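Local coordinates for protein cysteine hydrolase (Pseudomonas syringae pv. phaseolicola 1448A, PDB 3IRV) that probably acts as a hydrolase of the isochorismatase family, among the cysteine hydrolases, at residues A[26-31]-A[68-73]; A[41-46]-A[173-178]. All blocks are in the same frame, centred on the assembly; numbering follows the deposited sequence.

Interaction 1: residues A[26-31]-A[68-73]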
loop_
_atom_site.group_PDB
_atom_site.type_symbol
_atom_site.label_atom_id
_atom_site.label_comp_id
_atom_site.label_asym_id
_atom_site.label_seq_id
_atom_site.Cartn_x
_atom_site.Cartn_y
_atom_site.Cartn_z
ATOM N N ILE A 26 1.427 -17.278 1.189
ATOM C CA ILE A 26 1.652 -16.432 2.352
ATOM C C ILE A 26 0.327 -16.233 3.095
ATOM O O ILE A 26 -0.653 -15.705 2.550
ATOM C CB ILE A 26 2.272 -15.078 1.984
ATOM C CG1 ILE A 26 3.537 -15.277 1.135
ATOM C CG2 ILE A 26 2.590 -14.282 3.260
ATOM C CD1 ILE A 26 4.137 -13.976 0.650
ATOM N N VAL A 27 0.296 -16.698 4.349
ATOM C CA VAL A 27 -0.908 -16.602 5.190
ATOM C C VAL A 27 -0.717 -15.423 6.146
ATOM O O VAL A 27 0.080 -15.493 7.106
ATOM C CB VAL A 27 -1.135 -17.895 6.013
ATOM C CG1 VAL A 27 -2.435 -17.788 6.770
ATOM C CG2 VAL A 27 -1.148 -19.158 5.087
ATOM N N VAL A 28 -1.406 -14.326 5.847
ATOM C CA VAL A 28 -1.156 -13.075 6.561
ATOM C C VAL A 28 -1.964 -12.961 7.852
ATOM O O VAL A 28 -3.208 -12.862 7.805
ATOM C CB VAL A 28 -1.470 -11.869 5.655
ATOM C CG1 VAL A 28 -1.118 -10.550 6.381
ATOM C CG2 VAL A 28 -0.743 -12.014 4.285
ATOM N N ASP A 29 -1.257 -12.974 8.989
ATOM C CA ASP A 29 -1.790 -12.552 10.285
ATOM C C ASP A 29 -3.084 -13.280 10.696
ATOM O O ASP A 29 -4.006 -12.667 11.254
ATOM C CB ASP A 29 -1.992 -11.029 10.292
ATOM C CG ASP A 29 -0.665 -10.276 10.249
ATOM O OD1 ASP A 29 0.395 -10.947 10.288
ATOM O OD2 ASP A 29 -0.700 -9.034 10.139
ATOM N N MET A 30 -3.133 -14.588 10.449
ATOM C CA MET A 30 -4.271 -15.383 10.949
ATOM C C MET A 30 -4.075 -15.757 12.428
ATOM O O MET A 30 -4.044 -16.934 12.817
ATOM C CB MET A 30 -4.611 -16.544 10.002
ATOM C CG MET A 30 -5.188 -16.052 8.648
ATOM S SD MET A 30 -6.755 -15.116 8.744
ATOM C CE MET A 30 -7.892 -16.559 8.995
ATOM N N GLN A 31 -4.012 -14.701 13.235
ATOM C CA GLN A 31 -3.696 -14.779 14.660
ATOM C C GLN A 31 -4.972 -14.636 15.467
ATOM O O GLN A 31 -5.969 -14.021 15.010
ATOM C CB GLN A 31 -2.733 -13.644 15.030
ATOM C CG GLN A 31 -1.353 -13.762 14.369
ATOM C CD GLN A 31 -0.590 -12.479 14.437
ATOM O OE1 GLN A 31 -0.665 -11.667 13.505
ATOM N NE2 GLN A 31 0.120 -12.246 15.554
ATOM N N ILE A 68 4.111 -20.114 4.148
ATOM C CA ILE A 68 4.704 -19.128 5.067
ATOM C C ILE A 68 3.596 -18.414 5.817
ATOM O O ILE A 68 2.683 -17.881 5.196
ATOM C CB ILE A 68 5.506 -18.068 4.291
ATOM C CG1 ILE A 68 6.619 -18.765 3.494
ATOM C CG2 ILE A 68 6.069 -16.994 5.253
ATOM C CD1 ILE A 68 7.328 -17.898 2.423
ATOM N N TYR A 69 3.675 -18.397 7.143
ATOM C CA TYR A 69 2.728 -17.624 7.949
ATOM C C TYR A 69 3.385 -16.325 8.378
ATOM O O TYR A 69 4.528 -16.341 8.806
ATOM C CB TYR A 69 2.368 -18.387 9.218
ATOM C CG TYR A 69 1.604 -19.665 9.011
ATOM C CD1 TYR A 69 0.225 -19.694 9.262
ATOM C CD2 TYR A 69 2.254 -20.871 8.622
ATOM C CE1 TYR A 69 -0.516 -20.885 9.111
ATOM C CE2 TYR A 69 1.523 -22.056 8.463
ATOM C CZ TYR A 69 0.136 -22.054 8.713
ATOM O OH TYR A 69 -0.549 -23.269 8.560
ATOM N N LEU A 70 2.674 -15.212 8.261
ATOM C CA LEU A 70 3.141 -13.955 8.844
ATOM C C LEU A 70 2.419 -13.767 10.174
ATOM O O LEU A 70 1.222 -14.099 10.296
ATOM C CB LEU A 70 2.770 -12.763 7.961
ATOM C CG LEU A 70 3.330 -12.824 6.542
ATOM C CD1 LEU A 70 2.966 -11.536 5.825
ATOM C CD2 LEU A 70 4.842 -13.064 6.543
ATOM N N ARG A 71 3.135 -13.249 11.167
ATOM C CA ARG A 71 2.517 -12.858 12.431
ATOM C C ARG A 71 2.939 -11.449 12.777
ATOM O O ARG A 71 4.134 -11.123 12.687
ATOM C CB ARG A 71 2.960 -13.789 13.569
ATOM C CG ARG A 71 2.651 -15.271 13.310
ATOM C CD ARG A 71 2.974 -16.153 14.543
ATOM N NE ARG A 71 4.371 -15.966 14.970
ATOM C CZ ARG A 71 4.934 -16.605 15.991
ATOM N NH1 ARG A 71 4.224 -17.470 16.694
ATOM N NH2 ARG A 71 6.207 -16.359 16.317
ATOM N N HIS A 72 1.976 -10.612 13.170
ATOM C CA HIS A 72 2.286 -9.275 13.624
ATOM C C HIS A 72 2.545 -9.360 15.123
ATOM O O HIS A 72 1.623 -9.636 15.902
ATOM C CB HIS A 72 1.125 -8.338 13.323
ATOM C CG HIS A 72 1.469 -6.883 13.456
ATOM N ND1 HIS A 72 0.611 -5.866 13.078
ATOM C CD2 HIS A 72 2.597 -6.275 13.901
ATOM C CE1 HIS A 72 1.193 -4.701 13.291
ATOM N NE2 HIS A 72 2.395 -4.918 13.792
ATOM N N ILE A 73 3.802 -9.173 15.511
ATOM C CA ILE A 73 4.243 -9.382 16.891
ATOM C C ILE A 73 5.311 -8.326 17.208
ATOM O O ILE A 73 6.244 -8.105 16.393
ATOM C CB ILE A 73 4.862 -10.778 17.067
ATOM C CG1 ILE A 73 3.813 -11.886 16.866
ATOM C CG2 ILE A 73 5.447 -10.922 18.497
ATOM C CD1 ILE A 73 4.348 -13.285 17.124
HETATM O O HOH W 1 -0.602 -16.124 9.803
#
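Strand 26-28 and strand 68-72 run parallel, their axes 23° apart, with Val27 CA 4.7 Å from Tyr69 CA, as neighbouring strands of the central sheet. Carbonyl Ile68 O accepts from Val27 N at 2.8 Å, and Val27 O accepts from Leu70 N at 2.9 Å. The third bond is more bent: Asp29 N reaches Leu70 O at 3.0 Å from above the carbonyl plane. Where the strand 26-28 ends, a water takes over, donating to Val27 O and Leu70 O and accepting from Met30 N.

Ile26, Val28 and Leu70 share one face of the sheet. With Leu70 CG beside its own backbone N (chi1 -59°), its branch faces Ile26, where CG meets Ile26 CG2 at 3.7 Å; Leu70 CD1 also lies 4.0 Å from Val28 CG2. On the other face, Val27 CB and CG1 lie alongside Tyr69 CD1, the two side chains pointing the same way and both touching Leu57 of helix 50-62, which connects the strands in a beta-alpha-beta crossover.

Beyond the strand, the Gln31 amide continues the pairing. Its OE1 takes His72 N at 2.9 Å, while NE2 gives a nearly straight bond (179°) to His72 O at 3.0 Å. These two bonds to the backbone of one residue, with a further one from NE2 to Val102 O, fix the amide rotation. Asp29, beside this clamp, pairs through OD2 with Lys119 and touches Cys152. That grouping is consistent with the Asp-Lys-Cys triad of the family; the backbone bonds and the Gln31 amide therefore lie next to what is probably the active site.

Interaction 2: residues A[41-46]-A[173-178]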
loop_
_atom_site.group_PDB
_atom_site.type_symbol
_atom_site.label_atom_id
_atom_site.label_comp_id
_atom_site.label_asym_id
_atom_site.label_seq_id
_atom_site.Cartn_x
_atom_site.Cartn_y
_atom_site.Cartn_z
ATOM N N LEU A 41 -8.449 -7.119 18.228
ATOM C CA LEU A 41 -8.491 -6.561 16.880
ATOM C C LEU A 41 -9.363 -7.428 15.958
ATOM O O LEU A 41 -9.124 -7.501 14.759
ATOM C CB LEU A 41 -7.075 -6.418 16.329
ATOM C CG LEU A 41 -6.102 -5.529 17.115
ATOM C CD1 LEU A 41 -4.685 -5.682 16.534
ATOM C CD2 LEU A 41 -6.544 -4.059 17.104
ATOM N N TYR A 42 -10.407 -8.009 16.549
ATOM C CA TYR A 42 -11.292 -8.954 15.867
ATOM C C TYR A 42 -11.872 -8.408 14.558
ATOM O O TYR A 42 -12.422 -7.307 14.514
ATOM C CB TYR A 42 -12.443 -9.326 16.803
ATOM C CG TYR A 42 -13.488 -10.260 16.214
ATOM C CD1 TYR A 42 -13.125 -11.477 15.618
ATOM C CD2 TYR A 42 -14.845 -9.915 16.258
ATOM C CE1 TYR A 42 -14.088 -12.343 15.122
ATOM C CE2 TYR A 42 -15.804 -10.759 15.751
ATOM C CZ TYR A 42 -15.423 -11.973 15.190
ATOM O OH TYR A 42 -16.377 -12.825 14.681
ATOM N N VAL A 43 -11.723 -9.207 13.501
ATOM C CA VAL A 43 -12.232 -8.903 12.163
ATOM C C VAL A 43 -13.220 -10.049 11.880
ATOM O O VAL A 43 -12.807 -11.178 11.588
ATOM C CB VAL A 43 -11.077 -8.936 11.121
ATOM C CG1 VAL A 43 -11.623 -8.698 9.715
ATOM C CG2 VAL A 43 -10.001 -7.897 11.472
ATOM N N LYS A 44 -14.518 -9.771 11.981
ATOM C CA LYS A 44 -15.517 -10.851 11.881
ATOM C C LYS A 44 -15.522 -11.638 10.569
ATOM O O LYS A 44 -15.816 -12.845 10.572
ATOM C CB LYS A 44 -16.929 -10.353 12.221
ATOM C CG LYS A 44 -17.486 -9.293 11.306
ATOM C CD LYS A 44 -18.932 -8.979 11.741
ATOM C CE LYS A 44 -19.608 -7.964 10.826
ATOM N NZ LYS A 44 -19.339 -6.551 11.222
ATOM N N SER A 45 -15.141 -10.993 9.456
ATOM C CA SER A 45 -15.120 -11.691 8.158
ATOM C C SER A 45 -14.034 -12.779 8.070
ATOM O O SER A 45 -14.044 -13.601 7.155
ATOM C CB SER A 45 -14.942 -10.672 7.037
ATOM O OG SER A 45 -13.698 -9.998 7.194
ATOM N N THR A 46 -13.100 -12.806 9.033
ATOM C CA THR A 46 -12.122 -13.907 9.055
ATOM C C THR A 46 -12.799 -15.278 9.149
ATOM O O THR A 46 -12.275 -16.275 8.657
ATOM C CB THR A 46 -11.091 -13.782 10.216
ATOM O OG1 THR A 46 -11.765 -13.657 11.480
ATOM C CG2 THR A 46 -10.167 -12.562 10.031
ATOM N N ALA A 173 -10.364 -15.383 0.075
ATOM C CA ALA A 173 -9.532 -15.788 1.205
ATOM C C ALA A 173 -8.738 -14.632 1.806
ATOM O O ALA A 173 -7.709 -14.849 2.448
ATOM C CB ALA A 173 -8.633 -16.966 0.845
ATOM N N ASN A 174 -9.244 -13.415 1.637
ATOM C CA ASN A 174 -8.706 -12.224 2.298
ATOM C C ASN A 174 -9.887 -11.541 2.951
ATOM O O ASN A 174 -10.903 -11.306 2.293
ATOM C CB ASN A 174 -8.040 -11.275 1.281
ATOM C CG ASN A 174 -6.636 -11.753 0.869
ATOM O OD1 ASN A 174 -5.657 -11.506 1.579
ATOM N ND2 ASN A 174 -6.550 -12.477 -0.255
ATOM N N ALA A 175 -9.742 -11.219 4.228
ATOM C CA ALA A 175 -10.852 -10.675 5.032
ATOM C C ALA A 175 -10.648 -9.204 5.373
ATOM O O ALA A 175 -9.609 -8.849 5.918
ATOM C CB ALA A 175 -10.968 -11.468 6.338
ATOM N N ALA A 176 -11.651 -8.370 5.073
ATOM C CA ALA A 176 -11.585 -6.947 5.377
ATOM C C ALA A 176 -12.440 -6.592 6.600
ATOM O O ALA A 176 -13.291 -7.383 7.035
ATOM C CB ALA A 176 -12.034 -6.124 4.167
ATOM N N MET A 177 -12.203 -5.400 7.138
ATOM C CA MET A 177 -12.943 -4.964 8.312
ATOM C C MET A 177 -13.672 -3.660 8.019
ATOM O O MET A 177 -13.307 -2.915 7.109
ATOM C CB MET A 177 -12.013 -4.823 9.525
ATOM C CG MET A 177 -11.113 -3.590 9.512
ATOM S SD MET A 177 -10.075 -3.468 10.988
ATOM C CE MET A 177 -11.238 -3.820 12.322
ATOM N N ASP A 178 -14.753 -3.428 8.762
ATOM C CA ASP A 178 -15.509 -2.160 8.684
ATOM C C ASP A 178 -14.657 -1.077 9.325
ATOM O O ASP A 178 -13.880 -1.375 10.212
ATOM C CB ASP A 178 -16.788 -2.260 9.529
ATOM C CG ASP A 178 -17.732 -3.365 9.066
ATOM O OD1 ASP A 178 -18.171 -3.353 7.903
ATOM O OD2 ASP A 178 -18.057 -4.251 9.887
HETATM O O HOH W 2 -15.235 -7.921 8.982
#
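Ser45 and Ala176 join a type I beta turn, residues 43-46, to the chain leaving the short strand 174-175, beside the C-terminal end of strand 141-147 in the parallel sheet of this alpha/beta fold. The turn is recognised by Thr46 N bonding to Val43 O and by helical backbone angles at Lys44 and Ser45. Thr46 OG1 adds a second bond to the same carbonyl, Val43 O, at 2.7 Å.

Ser45 points across the gap. Its CB already lies 3.7 Å from Ala176 O and close to the methyl of Ala175. One atom further, OG sits between its own backbone N and carbonyl carbon (chi1 62°), donating to Ala176 O at 2.7 Å, with a tilt of 20° from the carbonyl plane. The same OG presses against Ala175 CB at 3.2 Å, so the hydroxyl packs closely on the methyl while it bonds to the carbonyl. Ala175 CB is also approached by Thr46 CG2.

Val43 covers another side of this carbonyl region, its CG1 lying 3.4 Å from Ala176 O. That methyl also meets Met177 CB at 3.9 Å, the two side chains crossing at about a right angle. At the exposed margin Lys44 bends at its last torsion (chi4 -87°) to bring NZ 3.0 Å from Asp178 OD2 in a salt bridge. The other oxygen, Asp178 OD1, accepts from Ala189 N, so both oxygens of the carboxylate have a partner. Ala176 O receives a second bond besides that of Ser45: a water donates to it at 2.8 Å while accepting from Ser45 N.

In the fold
Both interactions reach the same parallel sheet, but they use it differently. Interaction 1 is a core contact near the centre of the chain, with two neighbouring strands paired over three residues each by main-chain bonds and apolar side chains on both faces. Interaction 2, about 14 Å away between centres, is partly buried and joins a loop to a short strand and its exit; its direct bonds across the segments come only from side chains, with a salt bridge at the exposed margin. Strand 141-147 lies between them, pairing with 23-28 and with 174-175, and helix 149-162 touches both sites. Their nearest atoms are about 4 Å apart, without touching, and their segments alternate along the chain.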